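Local coordinates for uncharacterized protein YqbN (Bacillus subtilis, PDB 3KLU), which is of unknown function but probably acts as a phage-type tail assembly chaperone related to XkdN, at residues 42-47 / 88-93; 46-51 / 132-137. All blocks are in the same frame, centred on the assembly; numbering follows the deposited sequence.

Contact 1 (42-47 / 88-93); sequences VPFIFK and ETTVYP
Strands 44-46 and 90-92 pair antiparallel, their short axes at 136° and 4.6 Å apart, and the pairing is broken by a classic beta bulge in which Val-91 and Tyr-92 both face Ile-45. Ile-45 O takes two N-H groups: that of Val-91 nearly head-on, with N and O 2.6 Å apart but the N-H bent to 132°, and that of Tyr-92 on a lone pair. Ile-45 N donates in return to Tyr-92 O, 2.8 Å away, while beyond the bulge Lys-47 N bonds to Thr-89 O at the end of helix 78-89. This is the edge of a three-stranded antiparallel sheet, with strand 26-28 on the other flank of 44-46.

The cis peptide bond before Pro-93 lies just past the strand, and the proline ring meets the Phe-44 ring in a CH-pi contact: Pro-93 CD sits 3.4 Å above the ring centroid, almost on its normal. Thr-90 and Phe-46 share one face of the sheet and lie side by side. Thr-90 OG1 approaches Phe-46 CE2, but it is hydrogen-bonded to Ala-86 O and receives the indole N-H of Trp-126, whose ring meets both phenylalanines.

Ile-45 and Tyr-92 occupy the other face. With Tyr-92 CG anti to its own N (chi1 176°), the ring extends past Ile-45 CD1 toward Val-42, whose CG1 meets Tyr-92 CE2 at 3.5 Å. At the helix end a water donates to Glu-88 O; its approach to Lys-47 O is implausibly short, and that bond is doubtful. The side chain of Val-91, in the bulge, touches both Ile-45 O and Lys-47 CB through CG2, which lies 3.6 Å from Lys-47 CB.

Contact 2 (46-51 / 132-137); sequences FKAITT and EINGFD
Phe-46 meets Ile-133 where the loop leaving strand 44-46 passes the C-terminal end of helix 120-133, which closes in a Schellman motif with Gly-135, at positive phi, as its C-prime residue. The two side chains cross at about a right angle. Phe-46 touches through the base of its side chain, CB lying 3.7 Å from Ile-133 CG1.

After Lys-47, whose CB is directed away from the helix end, Ala-48 comes closest by backbone: its CA is 4.7 Å from that of Asn-134. Ile-133 CG2, anti to its own backbone N, reaches the peptide link into Ala-48 and lies 3.3 Å from Ala-48 N, an amide already bonded to Glu-24 OE2. The methyl of Ala-48 touches two oxygens, with CB 3.3 Å from Ile-133 O and about as far from Asn-134 OD1.

Ile-49 provides the direct hydrogen bond between the segments. Its N-H points to Asn-134 OD1 in the carbonyl plane, with N and O 2.8 Å apart and an angle of 148° at the hydrogen. Asn-134 is the first residue beyond the helix, and its amide is held at both ends, OD1 by Ile-49 N and ND2 by Ala-130 O and, probably, Thr-89 OG1; this fixes which end of the amide faces the loop. Ile-49 CG1, between its backbone N and carbonyl carbon (chi1 57°), also packs against OD1. A water donates to Ile-49 O and to Asn-134 OD1, lying 2.8 Å from the asparagine oxygen, and so links the same two residues a second time. Thr-50 then N-caps helix 51-60, its OG1 accepting a hydrogen bond from Arg-53 N.

Both contacts start from the chain around Phe-46 and Lys-47, with centres about 12 Å apart. Contact 1 is partly buried and rests largely on backbone hydrogen bonds, with Phe-44 and Phe-46 buried. Contact 2 lies at the surface, covers less than half as much area, and combines one asparagine hydrogen bond with the packing of Ile-133 to hold a loop without regular structure against a helix end. Thr-89, at the close of helix 78-89, joins them: its CG2 packs against Ile-133 CG2, 3.7 Å away, and its OG1 lies near Ile-49 CG2. Together they tie the sheet's central strand to helices 78-89 and 120-133.

Contact 1 (42-47 / 88-93)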
# COMPACT_ATOMS: atom_id res chain seq x y z
N VAL A 42 -0.83 4.79 16.06
CA VAL A 42 0.31 4.49 15.21
C VAL A 42 -0.24 4.56 13.80
O VAL A 42 -0.92 3.64 13.35
CB VAL A 42 0.81 3.09 15.49
CG1 VAL A 42 1.93 2.76 14.56
CG2 VAL A 42 1.26 2.98 16.99
N PRO A 43 0.01 5.67 13.08
CA PRO A 43 -0.52 5.78 11.71
C PRO A 43 0.19 4.86 10.72
O PRO A 43 1.33 4.46 10.92
CB PRO A 43 -0.32 7.25 11.36
CG PRO A 43 0.94 7.59 12.11
CD PRO A 43 0.77 6.89 13.44
N PHE A 44 -0.52 4.52 9.65
CA PHE A 44 0.07 3.71 8.61
C PHE A 44 0.86 4.68 7.73
O PHE A 44 0.46 5.84 7.59
CB PHE A 44 -1.01 3.09 7.75
CG PHE A 44 -1.51 1.80 8.24
CD1 PHE A 44 -1.65 1.56 9.59
CD2 PHE A 44 -1.90 0.83 7.35
CE1 PHE A 44 -2.19 0.34 10.05
CE2 PHE A 44 -2.44 -0.40 7.78
CZ PHE A 44 -2.59 -0.64 9.13
N ILE A 45 1.96 4.19 7.16
CA ILE A 45 2.75 4.98 6.24
C ILE A 45 2.60 4.36 4.85
O ILE A 45 2.93 3.16 4.63
CB ILE A 45 4.21 4.95 6.60
CG1 ILE A 45 4.39 5.57 7.97
CG2 ILE A 45 5.02 5.75 5.57
CD1 ILE A 45 5.84 5.50 8.44
N PHE A 46 2.07 5.18 3.94
CA PHE A 46 1.85 4.80 2.55
C PHE A 46 2.85 5.52 1.66
O PHE A 46 3.40 6.57 2.04
CB PHE A 46 0.44 5.18 2.08
CG PHE A 46 -0.68 4.45 2.82
CD1 PHE A 46 -1.07 4.85 4.10
CD2 PHE A 46 -1.41 3.44 2.19
CE1 PHE A 46 -2.18 4.26 4.73
CE2 PHE A 46 -2.51 2.84 2.81
CZ PHE A 46 -2.90 3.25 4.07
N LYS A 47 3.10 4.92 0.50
CA LYS A 47 4.01 5.47 -0.50
C LYS A 47 3.71 4.75 -1.80
O LYS A 47 3.93 3.55 -1.90
CB LYS A 47 5.46 5.23 -0.14
CG LYS A 47 6.43 5.87 -1.13
CD LYS A 47 7.85 5.34 -0.88
CE LYS A 47 8.87 6.26 -1.48
NZ LYS A 47 8.51 6.41 -2.90
N GLU A 88 1.76 -3.49 -1.04
CA GLU A 88 3.02 -2.88 -1.48
C GLU A 88 3.08 -1.32 -1.35
O GLU A 88 4.15 -0.72 -1.18
CB GLU A 88 3.32 -3.37 -2.89
CG GLU A 88 3.66 -4.86 -2.89
CD GLU A 88 3.91 -5.43 -4.29
OE1 GLU A 88 4.27 -4.67 -5.22
OE2 GLU A 88 3.76 -6.66 -4.46
N THR A 89 1.93 -0.69 -1.37
CA THR A 89 1.89 0.75 -1.17
C THR A 89 2.04 1.06 0.33
O THR A 89 2.31 2.19 0.72
CB THR A 89 0.55 1.27 -1.65
OG1 THR A 89 0.45 0.97 -3.04
CG2 THR A 89 0.37 2.75 -1.38
N THR A 90 1.86 0.05 1.17
CA THR A 90 1.95 0.29 2.60
C THR A 90 3.30 -0.01 3.17
O THR A 90 3.66 -1.18 3.33
CB THR A 90 0.88 -0.52 3.35
OG1 THR A 90 -0.41 -0.12 2.87
CG2 THR A 90 0.94 -0.26 4.84
N VAL A 91 4.03 1.05 3.51
CA VAL A 91 5.39 0.96 4.03
C VAL A 91 5.48 0.42 5.45
O VAL A 91 6.39 -0.34 5.79
CB VAL A 91 6.07 2.36 4.03
CG1 VAL A 91 7.55 2.20 4.18
CG2 VAL A 91 5.73 3.13 2.77
N TYR A 92 4.57 0.91 6.30
CA TYR A 92 4.49 0.53 7.70
C TYR A 92 3.02 0.53 8.04
O TYR A 92 2.35 1.59 7.99
CB TYR A 92 5.24 1.54 8.57
CG TYR A 92 5.13 1.29 10.06
CD1 TYR A 92 5.70 0.15 10.64
CD2 TYR A 92 4.51 2.21 10.91
CE1 TYR A 92 5.67 -0.08 12.01
CE2 TYR A 92 4.49 1.98 12.30
CZ TYR A 92 5.08 0.83 12.83
OH TYR A 92 5.17 0.63 14.18
N PRO A 93 2.47 -0.65 8.42
CA PRO A 93 3.22 -1.90 8.52
C PRO A 93 3.30 -2.62 7.18
O PRO A 93 2.37 -2.53 6.39
CB PRO A 93 2.39 -2.68 9.54
CG PRO A 93 0.98 -2.39 9.06
CD PRO A 93 1.03 -0.88 8.68
O HOH W 1 5.25 1.66 -1.18

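Contact 2 (46-51 / 132-137)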
# COMPACT_ATOMS: atom_id res chain seq x y z
N PHE A 46 2.07 5.18 3.94
CA PHE A 46 1.85 4.80 2.55
C PHE A 46 2.85 5.52 1.66
O PHE A 46 3.40 6.57 2.04
CB PHE A 46 0.44 5.18 2.08
CG PHE A 46 -0.68 4.45 2.82
CD1 PHE A 46 -1.07 4.85 4.10
CD2 PHE A 46 -1.41 3.44 2.19
CE1 PHE A 46 -2.18 4.26 4.73
CE2 PHE A 46 -2.51 2.84 2.81
CZ PHE A 46 -2.90 3.25 4.07
N LYS A 47 3.10 4.92 0.50
CA LYS A 47 4.01 5.47 -0.50
C LYS A 47 3.71 4.75 -1.80
O LYS A 47 3.93 3.55 -1.90
CB LYS A 47 5.46 5.23 -0.14
CG LYS A 47 6.43 5.87 -1.13
CD LYS A 47 7.85 5.34 -0.88
CE LYS A 47 8.87 6.26 -1.48
NZ LYS A 47 8.51 6.41 -2.90
N ALA A 48 3.17 5.49 -2.77
CA ALA A 48 2.84 4.95 -4.09
C ALA A 48 3.93 4.07 -4.70
O ALA A 48 5.14 4.29 -4.54
CB ALA A 48 2.52 6.10 -5.06
N ILE A 49 3.50 3.03 -5.39
CA ILE A 49 4.47 2.17 -6.04
C ILE A 49 4.58 2.70 -7.48
O ILE A 49 3.97 3.71 -7.82
CB ILE A 49 4.01 0.70 -5.98
CG1 ILE A 49 2.64 0.54 -6.63
CG2 ILE A 49 3.94 0.27 -4.52
CD1 ILE A 49 2.23 -0.89 -6.88
N THR A 50 5.34 2.02 -8.32
CA THR A 50 5.52 2.51 -9.66
C THR A 50 4.45 2.01 -10.61
O THR A 50 3.71 1.04 -10.33
CB THR A 50 6.87 2.09 -10.19
OG1 THR A 50 6.89 0.67 -10.33
CG2 THR A 50 7.97 2.48 -9.18
N THR A 51 4.37 2.70 -11.73
CA THR A 51 3.42 2.33 -12.76
C THR A 51 3.84 0.97 -13.33
O THR A 51 3.01 0.10 -13.53
CB THR A 51 3.40 3.43 -13.84
OG1 THR A 51 2.97 4.67 -13.23
CG2 THR A 51 2.50 3.02 -15.01
N GLU A 132 -5.85 5.48 -3.66
CA GLU A 132 -5.79 6.92 -3.76
C GLU A 132 -4.35 7.39 -3.74
O GLU A 132 -3.98 8.26 -4.52
CB GLU A 132 -6.55 7.54 -2.59
CG GLU A 132 -6.39 9.06 -2.45
CD GLU A 132 -6.91 9.59 -1.12
OE1 GLU A 132 -7.98 9.12 -0.66
OE2 GLU A 132 -6.25 10.47 -0.54
N ILE A 133 -3.54 6.83 -2.84
CA ILE A 133 -2.13 7.19 -2.76
C ILE A 133 -1.39 6.93 -4.11
O ILE A 133 -0.35 7.55 -4.39
CB ILE A 133 -1.44 6.37 -1.65
CG1 ILE A 133 -1.81 6.92 -0.27
CG2 ILE A 133 0.09 6.40 -1.84
CD1 ILE A 133 -1.17 8.22 0.07
N ASN A 134 -1.91 6.03 -4.95
CA ASN A 134 -1.27 5.74 -6.21
C ASN A 134 -1.87 6.58 -7.33
O ASN A 134 -1.81 6.20 -8.50
CB ASN A 134 -1.41 4.25 -6.52
CG ASN A 134 -0.44 3.41 -5.74
OD1 ASN A 134 0.75 3.45 -5.99
ND2 ASN A 134 -0.94 2.68 -4.77
N GLY A 135 -2.47 7.72 -6.96
CA GLY A 135 -3.09 8.61 -7.92
C GLY A 135 -4.34 8.13 -8.65
O GLY A 135 -4.81 8.78 -9.57
N PHE A 136 -4.92 7.00 -8.27
CA PHE A 136 -6.12 6.57 -8.98
C PHE A 136 -7.37 7.24 -8.46
O PHE A 136 -7.73 7.07 -7.29
CB PHE A 136 -6.26 5.06 -8.91
CG PHE A 136 -5.17 4.35 -9.63
CD1 PHE A 136 -5.06 4.46 -11.02
CD2 PHE A 136 -4.22 3.61 -8.94
CE1 PHE A 136 -4.02 3.85 -11.71
CE2 PHE A 136 -3.17 2.99 -9.62
CZ PHE A 136 -3.07 3.11 -11.01
N ASP A 137 -8.03 8.02 -9.30
CA ASP A 137 -9.25 8.69 -8.89
C ASP A 137 -8.99 9.61 -7.70
O ASP A 137 -8.58 10.75 -7.86
CB ASP A 137 -10.31 7.65 -8.54
CG ASP A 137 -11.56 8.27 -7.97
OD1 ASP A 137 -12.18 9.11 -8.66
OD2 ASP A 137 -11.92 7.92 -6.83
O HOH W 2 1.55 4.48 -8.51